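Local coordinates for protein malate dehydrogenase (Picrophilus torridus, PDB 4BGV) that probably catalyses the reversible NAD-dependent oxidation of (S)-malate to oxaloacetate, a step of the tricarboxylic acid cycle, at residues G14-V17 against A18-A22; I103-S106 against V107-I111; I221-L224 against Y225-G228. One frame throughout, in Å; residues are numbered along the deposited sequence.

Overall arrangement
The three contacts are local ones, each between residues a few positions apart on one continuous piece of chain, and they follow one another in series. Contacts 1 and 2 belong to the NAD-binding domain, on helices 12-23 and 93-114, each of which connects neighbouring strands of the six-stranded parallel sheet; their centres lie about 21 Å apart. Contact 3 falls in the C-terminal domain, where helix 217-225 gives way to the loop before helix 232-246, with its centre about 21 Å from contact 1 and about 28 Å from contact 2. None touches another. Contacts 1 and 3 both meet the second subunit, so helix turns from the two domains take part in assembly.

Contact 1 (G14-V17 against A18-A22); sequences GATV and AQTLA
The carbonyl oxygen of T16 is gripped twice by one residue, T20, a turn further along the chain. The backbone N of T20 gives the ordinary helical bond at 2.8 Å, while its hydroxyl OG1 donates to the same T16 O at 2.7 Å. The two donors come from opposite faces of the carbonyl plane, and OG1 stands 41° out of it. With OG1 of T20 beside its own backbone N (chi1 -60°), the hydroxyl turns back along the helix and finds an acceptor within it. Such a serine- or threonine-type return to the preceding turn is a familiar way of burying a hydroxyl in a helix, here the first helix of a Rossmann fold, in the beta-alpha-beta unit of strand 4-8, helix 12-23 and strand 28-33. G14, in its first turn, is the last glycine of a GxGxxG sequence and probably contributes to NAD binding; its O accepts from A18 N at 3.0 Å. T16 follows the same habit as T20, its OG1 bonding to A12 O.

The faces of the helix serve different neighbours. A18 packs on I29 and I31 of strand 28-33, Q19 reaches Y55 through NE2, and Y232 of the second subunit lies against A15, T16 and Q19. V17 and L21 lie side by side, pointing the same way, and pack against helix 232-246. V17 holds CG1 anti to its N, chi1 169°, and this branch meets L21 CD1 at 3.8 Å, while L21 N donates to V17 O at 2.8 Å in a nearly straight bond.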
# COMPACT_ATOMS: atom_id res chain seq x y z
N GLY A 14 9.75 -12.03 16.65
CA GLY A 14 10.78 -11.14 16.12
C GLY A 14 10.83 -11.18 14.60
O GLY A 14 10.93 -10.13 13.93
N ALA A 15 10.73 -12.37 14.03
CA ALA A 15 10.80 -12.46 12.57
C ALA A 15 9.55 -11.87 11.90
O ALA A 15 9.64 -11.26 10.84
CB ALA A 15 11.07 -13.88 12.11
N THR A 16 8.39 -12.01 12.55
CA THR A 16 7.17 -11.40 12.02
C THR A 16 7.32 -9.89 12.03
O THR A 16 6.94 -9.21 11.08
CB THR A 16 5.94 -11.83 12.85
OG1 THR A 16 5.82 -13.25 12.76
CG2 THR A 16 4.64 -11.20 12.31
N VAL A 17 7.88 -9.36 13.12
CA VAL A 17 8.14 -7.93 13.19
C VAL A 17 9.02 -7.52 12.01
O VAL A 17 8.73 -6.54 11.34
CB VAL A 17 8.82 -7.54 14.52
CG1 VAL A 17 9.32 -6.09 14.46
CG2 VAL A 17 7.85 -7.71 15.68
N ALA A 18 10.09 -8.28 11.78
CA ALA A 18 11.02 -7.95 10.70
C ALA A 18 10.32 -7.97 9.34
O ALA A 18 10.48 -7.05 8.52
CB ALA A 18 12.22 -8.91 10.71
N GLN A 19 9.52 -9.01 9.09
CA GLN A 19 8.81 -9.11 7.81
C GLN A 19 7.79 -7.97 7.68
O GLN A 19 7.58 -7.43 6.59
CB GLN A 19 8.14 -10.47 7.65
CG GLN A 19 7.30 -10.61 6.36
CD GLN A 19 8.15 -10.60 5.08
OE1 GLN A 19 8.52 -11.66 4.56
NE2 GLN A 19 8.43 -9.41 4.56
N THR A 20 7.17 -7.61 8.80
CA THR A 20 6.18 -6.53 8.81
C THR A 20 6.82 -5.17 8.52
O THR A 20 6.31 -4.38 7.70
CB THR A 20 5.45 -6.49 10.18
OG1 THR A 20 4.78 -7.74 10.37
CG2 THR A 20 4.40 -5.37 10.20
N LEU A 21 7.94 -4.89 9.19
CA LEU A 21 8.69 -3.65 8.93
C LEU A 21 9.13 -3.57 7.48
O LEU A 21 9.12 -2.48 6.90
CB LEU A 21 9.93 -3.57 9.83
CG LEU A 21 9.58 -3.44 11.33
CD1 LEU A 21 10.84 -3.50 12.17
CD2 LEU A 21 8.79 -2.14 11.61
N ALA A 22 9.51 -4.71 6.90
CA ALA A 22 9.95 -4.71 5.49
C ALA A 22 8.80 -4.38 4.56
O ALA A 22 8.92 -3.51 3.68
CB ALA A 22 10.58 -6.05 5.11

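Contact 2 (I103-S106 against V107-I111); sequences IMKS and VGEAI
K105 and E109, one turn apart on helix 93-114, send their side chains out at a slant to each other and meet at the ends in an i to i+4 salt bridge. The helix is the crossover of a Rossmann-type beta-alpha-beta unit between strands 78-81 and 119-122. The lysine runs out extended and bends only at its last torsion, chi4 -64°, which swings NZ over to the glutamate. E109 stretches out and presents OE2 on its syn side: K105 NZ lies 2.8 Å from E109 OE2 and 17° out of the carboxylate plane. The lysine's methylene chain also runs past that oxygen, with K105 CG 3.6 Å from E109 OE2. A weak second bond from NZ to N322 O, together with packing of K105 on Y318 and F319, joins this face of the helix to the C-terminal part of the chain.

On the side facing the sheet, M104 packs on V81 and on helix 127-138, and it touches T124, which probably takes part in NAD binding; V107 rests on V81 and I134. The partly exposed I103 approaches V107 loosely, their CG2 methyls 4.3 Å apart.

I103 O is held by two donors, V107 N at 2.9 Å and S106 OG, whose chi1 of 71° tucks the hydroxyl back against the turn, 3.1 Å from I103 O.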
# COMPACT_ATOMS: atom_id res chain seq x y z
N ILE A 103 17.42 -11.88 31.38
CA ILE A 103 17.65 -11.71 29.95
C ILE A 103 17.61 -10.22 29.58
O ILE A 103 18.47 -9.74 28.82
CB ILE A 103 16.61 -12.52 29.13
CG1 ILE A 103 16.82 -14.02 29.36
CG2 ILE A 103 16.73 -12.21 27.65
CD1 ILE A 103 15.68 -14.88 28.85
N MET A 104 16.67 -9.47 30.14
CA MET A 104 16.58 -8.04 29.87
C MET A 104 17.82 -7.32 30.39
O MET A 104 18.29 -6.37 29.75
CB MET A 104 15.32 -7.41 30.50
CG MET A 104 13.99 -7.94 29.97
SD MET A 104 13.75 -7.69 28.19
CE MET A 104 14.23 -9.29 27.57
N LYS A 105 18.32 -7.75 31.54
CA LYS A 105 19.52 -7.14 32.11
C LYS A 105 20.70 -7.27 31.14
O LYS A 105 21.37 -6.28 30.84
CB LYS A 105 19.85 -7.72 33.50
CG LYS A 105 21.03 -7.02 34.19
CD LYS A 105 21.11 -7.36 35.69
CE LYS A 105 22.27 -6.62 36.38
NZ LYS A 105 23.61 -7.03 35.86
N SER A 106 20.95 -8.47 30.63
CA SER A 106 22.06 -8.66 29.71
C SER A 106 21.81 -7.99 28.35
O SER A 106 22.73 -7.44 27.75
CB SER A 106 22.42 -10.14 29.54
OG SER A 106 21.42 -10.83 28.82
N VAL A 107 20.57 -8.05 27.86
CA VAL A 107 20.23 -7.33 26.63
C VAL A 107 20.43 -5.83 26.80
O VAL A 107 21.02 -5.17 25.93
CB VAL A 107 18.79 -7.65 26.13
CG1 VAL A 107 18.34 -6.63 25.10
CG2 VAL A 107 18.74 -9.05 25.53
N GLY A 108 19.95 -5.28 27.92
CA GLY A 108 20.10 -3.85 28.18
C GLY A 108 21.54 -3.42 28.31
O GLY A 108 21.92 -2.31 27.88
N GLU A 109 22.37 -4.28 28.90
CA GLU A 109 23.80 -4.01 28.98
C GLU A 109 24.47 -3.98 27.61
O GLU A 109 25.32 -3.14 27.35
CB GLU A 109 24.49 -5.01 29.94
CG GLU A 109 24.17 -4.67 31.40
CD GLU A 109 24.42 -5.81 32.37
OE1 GLU A 109 24.79 -6.93 31.92
OE2 GLU A 109 24.24 -5.59 33.58
N ALA A 110 24.06 -4.89 26.73
CA ALA A 110 24.55 -4.88 25.35
C ALA A 110 24.09 -3.63 24.59
O ALA A 110 24.85 -3.08 23.79
CB ALA A 110 24.12 -6.16 24.61
N ILE A 111 22.86 -3.20 24.82
CA ILE A 111 22.36 -1.98 24.18
C ILE A 111 23.15 -0.75 24.64
O ILE A 111 23.50 0.11 23.84
CB ILE A 111 20.85 -1.78 24.45
CG1 ILE A 111 20.02 -2.84 23.71
CG2 ILE A 111 20.42 -0.38 24.04
CD1 ILE A 111 18.55 -2.93 24.18

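Contact 3 (I221-L224 against Y225-G228); sequences IVNL and YKTG
The Y225 ring carries I221 on one face: methyl CG2 sits over it in a CH-pi contact, 3.8 Å from the ring centroid and 24° off its normal, displaced toward the rim so that Y225 CE2 is nearest, 3.5 Å from I221 CG2. The two side chains lie alongside each other and point the same way, the ring being brought there by a CG beside its own N, chi1 -78°. In the plane of the ring, at its edge, is G228 O, a carbonyl buried by the turn with no hydrogen-bonding partner in the model. The phenol OH bonds to D45 of the second subunit, which also packs L44 and G41 against this surface.

I221 to Y225 form the last turn of helix 217-225 in the C-terminal domain. Y225 N still donates to I221 O, and K226 N to V222 O, the second bond 2.8 Å long, but K226 takes positive phi (71°) and the chain turns away into the loop, with a weak bond from T227 N to Y225 O closing a gamma turn round it.

K226 folds its side chain back at chi2, alongside N223. Its ammonium makes two weak bonds to that residue, with K226 NZ 3.0 Å from N223 O and 3.3 Å from N223 OD1. I221 also approaches R156, probably a substrate-binding residue, the nearest side-chain atoms being about 4 Å apart.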
# COMPACT_ATOMS: atom_id res chain seq x y z
N ILE A 221 -5.19 -17.85 21.75
CA ILE A 221 -4.29 -18.26 20.67
C ILE A 221 -3.38 -19.41 21.10
O ILE A 221 -3.17 -20.36 20.35
CB ILE A 221 -3.43 -17.08 20.15
CG1 ILE A 221 -4.33 -15.94 19.67
CG2 ILE A 221 -2.54 -17.53 18.99
CD1 ILE A 221 -5.23 -16.32 18.51
N VAL A 222 -2.84 -19.33 22.31
CA VAL A 222 -2.01 -20.43 22.83
C VAL A 222 -2.72 -21.78 22.78
O VAL A 222 -2.13 -22.80 22.41
CB VAL A 222 -1.52 -20.14 24.26
CG1 VAL A 222 -0.94 -21.41 24.90
CG2 VAL A 222 -0.46 -19.04 24.23
N ASN A 223 -4.00 -21.79 23.14
CA ASN A 223 -4.76 -23.03 23.10
C ASN A 223 -4.89 -23.59 21.69
O ASN A 223 -4.86 -24.80 21.48
CB ASN A 223 -6.16 -22.87 23.70
CG ASN A 223 -7.04 -24.06 23.42
OD1 ASN A 223 -6.83 -25.14 23.98
ND2 ASN A 223 -8.02 -23.89 22.54
N LEU A 224 -5.00 -22.70 20.71
CA LEU A 224 -5.17 -23.13 19.33
C LEU A 224 -3.86 -23.60 18.72
O LEU A 224 -3.84 -24.56 17.94
CB LEU A 224 -5.80 -21.99 18.51
CG LEU A 224 -7.23 -21.66 18.94
CD1 LEU A 224 -7.74 -20.36 18.32
CD2 LEU A 224 -8.15 -22.80 18.58
N TYR A 225 -2.75 -22.94 19.09
CA TYR A 225 -1.42 -23.29 18.56
C TYR A 225 -0.79 -24.49 19.27
O TYR A 225 0.03 -25.20 18.67
CB TYR A 225 -0.47 -22.10 18.70
CG TYR A 225 -0.63 -21.00 17.67
CD1 TYR A 225 -1.43 -21.19 16.54
CD2 TYR A 225 0.05 -19.80 17.80
CE1 TYR A 225 -1.56 -20.18 15.59
CE2 TYR A 225 -0.07 -18.79 16.86
CZ TYR A 225 -0.88 -18.99 15.75
OH TYR A 225 -1.01 -18.01 14.80
N LYS A 226 -1.16 -24.70 20.53
CA LYS A 226 -0.65 -25.79 21.38
C LYS A 226 0.81 -25.61 21.81
O LYS A 226 1.12 -25.75 22.99
CB LYS A 226 -0.82 -27.17 20.73
CG LYS A 226 -2.24 -27.47 20.25
CD LYS A 226 -3.20 -27.50 21.40
CE LYS A 226 -4.62 -27.87 20.97
NZ LYS A 226 -5.55 -27.60 22.12
N THR A 227 1.69 -25.29 20.87
CA THR A 227 3.13 -25.33 21.15
C THR A 227 3.81 -23.98 21.01
O THR A 227 5.03 -23.92 20.87
CB THR A 227 3.84 -26.31 20.21
OG1 THR A 227 3.56 -25.95 18.85
CG2 THR A 227 3.35 -27.73 20.46
N GLY A 228 3.04 -22.91 21.05
CA GLY A 228 3.60 -21.59 20.84
C GLY A 228 2.54 -20.55 21.08
O GLY A 228 1.40 -20.89 21.39